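Local coordinates for Aureochrome1 (PDB 3UE6), which probably senses blue light through a LOV domain, a PAS-type fold that holds flavin mononucleotide as its chromophore, at residues 46-50 with 62-67; 108-113 with 124-130. One frame throughout, in Å; residues are numbered along the deposited sequence.

Interaction 1: 46-50 with 62-67; sequences QNFVI and YASRGF
V49 and I50 pair with A63 and Y62 in the antiparallel hairpin of strands 48-52 and 60-63, at one margin of the sheet, and the contact runs on into the start of helix 65-71. I50 and Y62 form the hydrogen-bonded pair: I50 N reaches Y62 O at 2.9 Å, while the return bond from Y62 N is weak. V49 and A63 are the non-hydrogen-bonded pair. One step on, S64 N bonds F48 O at 3.1 Å.

S64, the N-cap residue of helix 65-71, turns its hydroxyl back to the other segment. With chi1 at 56°, OG sits between its own backbone N and carbonyl carbon, where it accepts F48 N at 2.8 Å and donates to Q46 O, approaching above that carbonyl's plane. Together the two bonds tie the end of the turn (Q46) and the first strand residue (F48) to the start of the helix. The S64 CB lies over one face of the F48 ring, 3.8 Å from its centroid, in a CH-pi contact; F48 CE1 meets the edge of the Y62 ring.

This is the strand-strand-helix opening of the PAS fold, and the two faces of its hairpin have different neighbours. On the V49 and A63 face, V49 CG1 sits over the centre of the F67 ring, 3.6 Å from the centroid. V49 also touches the flavin and C83, the cysteine of the NCRFLQ motif that in LOV domains forms the light-induced adduct. On the face of F48, I50 and Y62 comes a second subunit, where I50 packs on its counterpart and Q46 NE2 hydrogen-bonds L132 O and N141 OD1 of that subunit. A water links Q46 OE1, Y62 OH and R65 N.

Interaction 2: 108-113 with 124-130; sequences DTSVCL and WNLFFVA. With FMN (flavin mononucleotide), chain G.
The F128 ring takes S110 CB at its edge, in plane, and T109 O and D108 CB approach the same ring obliquely. At the W124 indole, C112 O lies in plane at the edge, while C112 SG comes in obliquely, 3.9 Å from CE3, as a sulfur-aromatic contact. F127 has the flavin over one face, with FMN C4A 3.4 Å above the ring plane and offset toward the rim; V111 O lies near its edge.

Strands 109-116 and 122-133 form an antiparallel hairpin of the PAS fold, one face of which lines the LOV flavin pocket. Backbone bonds between V111 and F127 run both ways (V111 N to F127 O 2.8 Å), and L113 pairs with N125 likewise. Side chains alternate between the hairpin's two faces. On one, L113, N125 and F127 reach the flavin: L113 CD2 is 3.5 Å from FMN O2, and V129 CG2 approaches FMN C8M. N125, its CG anti to the backbone N (chi1 -177°), lies alongside L113 and brings ND2 to 3.4 Å from FMN O4; N115 OD1 accepts from the same ND2.

Helix 93-105 packs on T109, V111 and F127. Helix 151-161 covers C112, W124 and L126, and strand 139-145 hydrogen-bonds to F128 and A130 along the far side of strand 122-133.

In the fold
Interaction 1 closes before interaction 2 opens along the chain, and the two lie at opposite margins of one five-stranded antiparallel sheet ordered 60-63, 48-52, 139-145, 122-133, 109-116. Strand 139-145 separates the two hairpins. Their centres are 14 Å apart and their nearest atoms about 6 Å, so they do not touch each other directly, but both contribute to the flavin pocket of the PAS domain: V49 from 46-50, and L113, N125 and F127 from 108-113 and 124-130. On the face turned away from the flavin, interaction 1 meets the second subunit and interaction 2 helix 151-161. This is consistent with a sheet that passes a light-induced change at the flavin to its other face, as in other LOV domains.

Interaction 1: 46-50 with 62-67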
loop_
_atom_site.group_PDB
_atom_site.type_symbol
_atom_site.label_atom_id
_atom_site.label_comp_id
_atom_site.label_asym_id
_atom_site.label_seq_id
_atom_site.Cartn_x
_atom_site.Cartn_y
_atom_site.Cartn_z
ATOM N N GLN A 46 3.455 -7.396 -7.508
ATOM C CA GLN A 46 3.278 -8.242 -6.337
ATOM C C GLN A 46 4.550 -8.427 -5.514
ATOM O O GLN A 46 4.612 -9.309 -4.663
ATOM C CB GLN A 46 2.651 -9.589 -6.707
ATOM C CG GLN A 46 1.128 -9.573 -6.668
ATOM C CD GLN A 46 0.591 -9.197 -5.297
ATOM O OE1 GLN A 46 1.135 -9.605 -4.269
ATOM N NE2 GLN A 46 -0.480 -8.413 -5.275
ATOM N N ASN A 47 5.562 -7.596 -5.753
ATOM C CA ASN A 47 6.730 -7.581 -4.875
ATOM C C ASN A 47 6.785 -6.303 -4.047
ATOM O O ASN A 47 7.354 -5.299 -4.477
ATOM C CB ASN A 47 8.035 -7.731 -5.659
ATOM C CG ASN A 47 8.084 -9.002 -6.476
ATOM O OD1 ASN A 47 7.488 -10.016 -6.111
ATOM N ND2 ASN A 47 8.795 -8.952 -7.594
ATOM N N PHE A 48 6.193 -6.335 -2.860
ATOM C CA PHE A 48 6.225 -5.163 -2.001
ATOM C C PHE A 48 6.130 -5.511 -0.525
ATOM O O PHE A 48 5.796 -6.637 -0.153
ATOM C CB PHE A 48 5.109 -4.185 -2.384
ATOM C CG PHE A 48 3.723 -4.726 -2.163
ATOM C CD1 PHE A 48 3.085 -4.558 -0.941
ATOM C CD2 PHE A 48 3.053 -5.394 -3.177
ATOM C CE1 PHE A 48 1.804 -5.053 -0.734
ATOM C CE2 PHE A 48 1.772 -5.889 -2.976
ATOM C CZ PHE A 48 1.147 -5.718 -1.753
ATOM N N VAL A 49 6.439 -4.525 0.309
ATOM C CA VAL A 49 6.246 -4.645 1.747
ATOM C C VAL A 49 5.633 -3.365 2.313
ATOM O O VAL A 49 5.644 -2.316 1.664
ATOM C CB VAL A 49 7.570 -4.951 2.482
ATOM C CG1 VAL A 49 8.176 -6.259 1.978
ATOM C CG2 VAL A 49 8.549 -3.808 2.295
ATOM N N ILE A 50 5.085 -3.466 3.518
ATOM C CA ILE A 50 4.620 -2.299 4.256
ATOM C C ILE A 50 5.300 -2.291 5.617
ATOM O O ILE A 50 5.283 -3.293 6.329
ATOM C CB ILE A 50 3.104 -2.337 4.504
ATOM C CG1 ILE A 50 2.336 -2.626 3.213
ATOM C CG2 ILE A 50 2.642 -1.019 5.113
ATOM C CD1 ILE A 50 2.177 -1.425 2.310
ATOM N N TYR A 62 3.485 -6.094 6.714
ATOM C CA TYR A 62 2.901 -6.930 5.673
ATOM C C TYR A 62 3.903 -7.154 4.543
ATOM O O TYR A 62 4.710 -6.277 4.239
ATOM C CB TYR A 62 1.591 -6.345 5.133
ATOM C CG TYR A 62 0.986 -7.210 4.045
ATOM C CD1 TYR A 62 0.074 -8.212 4.349
ATOM C CD2 TYR A 62 1.350 -7.041 2.716
ATOM C CE1 TYR A 62 -0.466 -9.016 3.360
ATOM C CE2 TYR A 62 0.819 -7.836 1.720
ATOM C CZ TYR A 62 -0.090 -8.821 2.045
ATOM O OH TYR A 62 -0.620 -9.612 1.051
ATOM N N ALA A 63 3.848 -8.333 3.928
ATOM C CA ALA A 63 4.706 -8.649 2.788
ATOM C C ALA A 63 3.944 -9.481 1.755
ATOM O O ALA A 63 3.284 -10.464 2.102
ATOM C CB ALA A 63 5.958 -9.380 3.249
ATOM N N SER A 64 4.028 -9.077 0.490
ATOM C CA SER A 64 3.291 -9.752 -0.576
ATOM C C SER A 64 3.897 -11.117 -0.869
ATOM O O SER A 64 5.078 -11.344 -0.607
ATOM C CB SER A 64 3.262 -8.895 -1.842
ATOM O OG SER A 64 4.565 -8.554 -2.271
ATOM N N ARG A 65 3.094 -12.028 -1.410
ATOM C CA ARG A 65 3.587 -13.368 -1.708
ATOM C C ARG A 65 4.723 -13.290 -2.718
ATOM O O ARG A 65 5.620 -14.133 -2.725
ATOM C CB ARG A 65 2.471 -14.271 -2.238
ATOM C CG ARG A 65 2.027 -13.940 -3.648
ATOM C CD ARG A 65 1.320 -15.116 -4.316
ATOM N NE ARG A 65 -0.056 -15.288 -3.857
ATOM C CZ ARG A 65 -1.034 -15.777 -4.612
ATOM N NH1 ARG A 65 -0.792 -16.132 -5.865
ATOM N NH2 ARG A 65 -2.256 -15.906 -4.120
ATOM N N GLY A 66 4.684 -12.273 -3.572
ATOM C CA GLY A 66 5.714 -12.092 -4.577
ATOM C C GLY A 66 7.046 -11.838 -3.910
ATOM O O GLY A 66 8.074 -12.382 -4.316
ATOM N N PHE A 67 7.019 -11.008 -2.876
ATOM C CA PHE A 67 8.207 -10.700 -2.101
ATOM C C PHE A 67 8.763 -11.935 -1.387
ATOM O O PHE A 67 9.970 -12.142 -1.339
ATOM C CB PHE A 67 7.900 -9.610 -1.084
ATOM C CG PHE A 67 9.052 -9.296 -0.179
ATOM C CD1 PHE A 67 9.940 -8.284 -0.497
ATOM C CD2 PHE A 67 9.251 -10.012 0.992
ATOM C CE1 PHE A 67 11.006 -7.992 0.334
ATOM C CE2 PHE A 67 10.311 -9.727 1.822
ATOM C CZ PHE A 67 11.191 -8.715 1.496
HETATM O O HOH W 1 0.225 -11.122 -1.635
#

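Interaction 2: 108-113 with 124-130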
loop_
_atom_site.group_PDB
_atom_site.type_symbol
_atom_site.label_atom_id
_atom_site.label_comp_id
_atom_site.label_asym_id
_atom_site.label_seq_id
_atom_site.Cartn_x
_atom_site.Cartn_y
_atom_site.Cartn_z
ATOM N N ASP A 108 10.980 10.349 -1.303
ATOM C CA ASP A 108 10.923 9.057 -1.988
ATOM C C ASP A 108 12.075 8.912 -2.971
ATOM O O ASP A 108 12.328 9.815 -3.771
ATOM C CB ASP A 108 9.617 8.911 -2.778
ATOM C CG ASP A 108 8.378 9.116 -1.929
ATOM O OD1 ASP A 108 8.457 8.994 -0.687
ATOM O OD2 ASP A 108 7.311 9.387 -2.519
ATOM N N THR A 109 12.762 7.774 -2.934
ATOM C CA THR A 109 13.776 7.486 -3.941
ATOM C C THR A 109 13.814 6.012 -4.304
ATOM O O THR A 109 13.151 5.181 -3.681
ATOM C CB THR A 109 15.187 7.895 -3.499
ATOM O OG1 THR A 109 15.503 7.269 -2.251
ATOM C CG2 THR A 109 15.296 9.411 -3.356
ATOM N N SER A 110 14.602 5.700 -5.323
ATOM C CA SER A 110 14.843 4.326 -5.718
ATOM C C SER A 110 16.339 4.100 -5.876
ATOM O O SER A 110 17.072 4.988 -6.321
ATOM C CB SER A 110 14.102 3.997 -7.011
ATOM O OG SER A 110 14.396 4.935 -8.025
ATOM N N VAL A 111 16.786 2.913 -5.487
ATOM C CA VAL A 111 18.195 2.567 -5.573
ATOM C C VAL A 111 18.362 1.149 -6.093
ATOM O O VAL A 111 17.518 0.287 -5.846
ATOM C CB VAL A 111 18.886 2.672 -4.203
ATOM C CG1 VAL A 111 20.389 2.555 -4.370
ATOM C CG2 VAL A 111 18.532 3.981 -3.535
ATOM N N CYS A 112 19.451 0.913 -6.816
ATOM C CA CYS A 112 19.787 -0.423 -7.275
ATOM C C CYS A 112 20.995 -0.954 -6.498
ATOM O O CYS A 112 22.099 -0.413 -6.600
ATOM C CB CYS A 112 20.065 -0.418 -8.779
ATOM S SG CYS A 112 20.342 -2.061 -9.485
ATOM N N LEU A 113 20.772 -2.005 -5.715
ATOM C CA LEU A 113 21.834 -2.613 -4.915
ATOM C C LEU A 113 21.759 -4.141 -4.905
ATOM O O LEU A 113 20.710 -4.727 -5.190
ATOM C CB LEU A 113 21.833 -2.072 -3.479
ATOM C CG LEU A 113 20.526 -1.845 -2.707
ATOM C CD1 LEU A 113 19.454 -2.876 -3.023
ATOM C CD2 LEU A 113 20.807 -1.808 -1.212
ATOM N N TRP A 124 20.486 -8.362 -8.172
ATOM C CA TRP A 124 20.453 -6.905 -8.132
ATOM C C TRP A 124 19.026 -6.399 -7.994
ATOM O O TRP A 124 18.130 -6.825 -8.725
ATOM C CB TRP A 124 21.144 -6.296 -9.348
ATOM C CG TRP A 124 22.616 -6.367 -9.233
ATOM C CD1 TRP A 124 23.419 -7.388 -9.652
ATOM C CD2 TRP A 124 23.482 -5.407 -8.635
ATOM N NE1 TRP A 124 24.734 -7.116 -9.366
ATOM C CE2 TRP A 124 24.799 -5.888 -8.729
ATOM C CE3 TRP A 124 23.277 -4.158 -8.024
ATOM C CZ2 TRP A 124 25.901 -5.196 -8.253
ATOM C CZ3 TRP A 124 24.373 -3.465 -7.546
ATOM C CH2 TRP A 124 25.664 -3.982 -7.662
ATOM N N ASN A 125 18.823 -5.491 -7.044
ATOM C CA ASN A 125 17.489 -5.021 -6.695
ATOM C C ASN A 125 17.276 -3.538 -6.982
ATOM O O ASN A 125 17.852 -2.689 -6.304
ATOM C CB ASN A 125 17.223 -5.307 -5.211
ATOM C CG ASN A 125 15.824 -4.923 -4.779
ATOM O OD1 ASN A 125 14.980 -4.586 -5.605
ATOM N ND2 ASN A 125 15.568 -4.985 -3.477
ATOM N N LEU A 126 16.467 -3.229 -7.997
ATOM C CA LEU A 126 15.980 -1.860 -8.197
ATOM C C LEU A 126 14.816 -1.639 -7.247
ATOM O O LEU A 126 13.702 -2.116 -7.466
ATOM C CB LEU A 126 15.531 -1.592 -9.636
ATOM C CG LEU A 126 14.969 -0.179 -9.885
ATOM C CD1 LEU A 126 15.872 0.892 -9.276
ATOM C CD2 LEU A 126 14.735 0.099 -11.368
ATOM N N PHE A 127 15.090 -0.911 -6.180
ATOM C CA PHE A 127 14.185 -0.867 -5.056
ATOM C C PHE A 127 13.664 0.564 -4.833
ATOM O O PHE A 127 14.442 1.510 -4.746
ATOM C CB PHE A 127 14.915 -1.442 -3.841
ATOM C CG PHE A 127 14.578 -0.779 -2.555
ATOM C CD1 PHE A 127 13.349 -0.988 -1.959
ATOM C CD2 PHE A 127 15.504 0.025 -1.918
ATOM C CE1 PHE A 127 13.038 -0.385 -0.763
ATOM C CE2 PHE A 127 15.201 0.626 -0.719
ATOM C CZ PHE A 127 13.966 0.422 -0.140
ATOM N N PHE A 128 12.341 0.714 -4.780
ATOM C CA PHE A 128 11.714 2.013 -4.550
ATOM C C PHE A 128 11.036 2.064 -3.183
ATOM O O PHE A 128 10.452 1.077 -2.728
ATOM C CB PHE A 128 10.707 2.345 -5.657
ATOM C CG PHE A 128 9.910 3.612 -5.406
ATOM C CD1 PHE A 128 10.429 4.857 -5.739
ATOM C CD2 PHE A 128 8.635 3.554 -4.863
ATOM C CE1 PHE A 128 9.696 6.021 -5.518
ATOM C CE2 PHE A 128 7.901 4.711 -4.641
ATOM C CZ PHE A 128 8.431 5.944 -4.967
ATOM N N VAL A 129 11.120 3.222 -2.533
ATOM C CA VAL A 129 10.513 3.416 -1.222
ATOM C C VAL A 129 9.738 4.739 -1.163
ATOM O O VAL A 129 10.171 5.752 -1.718
ATOM C CB VAL A 129 11.576 3.361 -0.094
ATOM C CG1 VAL A 129 12.699 4.357 -0.345
ATOM C CG2 VAL A 129 10.934 3.603 1.259
ATOM N N ALA A 130 8.578 4.718 -0.512
ATOM C CA ALA A 130 7.752 5.916 -0.376
ATOM C C ALA A 130 7.105 6.010 0.999
ATOM O O ALA A 130 6.487 5.055 1.473
ATOM C CB ALA A 130 6.687 5.964 -1.468
HETATM N N1 FMN G . 16.976 -2.243 1.917
HETATM C C2 FMN G . 17.445 -3.212 1.055
HETATM O O2 FMN G . 18.655 -3.435 0.978
HETATM N N3 FMN G . 16.558 -3.928 0.280
HETATM C C4 FMN G . 15.205 -3.684 0.363
HETATM O O4 FMN G . 14.416 -4.323 -0.324
HETATM C C4A FMN G . 14.731 -2.711 1.233
HETATM N N5 FMN G . 13.375 -2.450 1.333
HETATM C C5A FMN G . 12.915 -1.478 2.197
HETATM C C6 FMN G . 11.554 -1.226 2.288
HETATM C C7 FMN G . 11.076 -0.249 3.153
HETATM C C7M FMN G . 9.599 0.020 3.246
HETATM C C8 FMN G . 11.970 0.476 3.932
HETATM C C8M FMN G . 11.451 1.528 4.865
HETATM C C9 FMN G . 13.335 0.223 3.841
HETATM C C9A FMN G . 13.813 -0.756 2.972
HETATM N N10 FMN G . 15.169 -1.030 2.879
HETATM C C10 FMN G . 15.626 -1.990 2.008
HETATM C "C1'" FMN G . 16.182 -0.265 3.676
HETATM C "C2'" FMN G . 16.459 -0.826 5.060
HETATM O "O2'" FMN G . 15.255 -1.206 5.679
HETATM C "C3'" FMN G . 17.164 0.248 5.882
HETATM O "O3'" FMN G . 16.352 1.396 6.000
HETATM C "C4'" FMN G . 18.488 0.614 5.220
HETATM O "O4'" FMN G . 19.320 -0.522 5.209
HETATM C "C5'" FMN G . 19.220 1.750 5.930
HETATM O "O5'" FMN G . 19.079 1.622 7.328
HETATM P P FMN G . 20.274 1.067 8.256
HETATM O O1P FMN G . 20.539 -0.366 7.859
HETATM O O2P FMN G . 19.864 1.111 9.706
HETATM O O3P FMN G . 21.529 1.884 8.073
#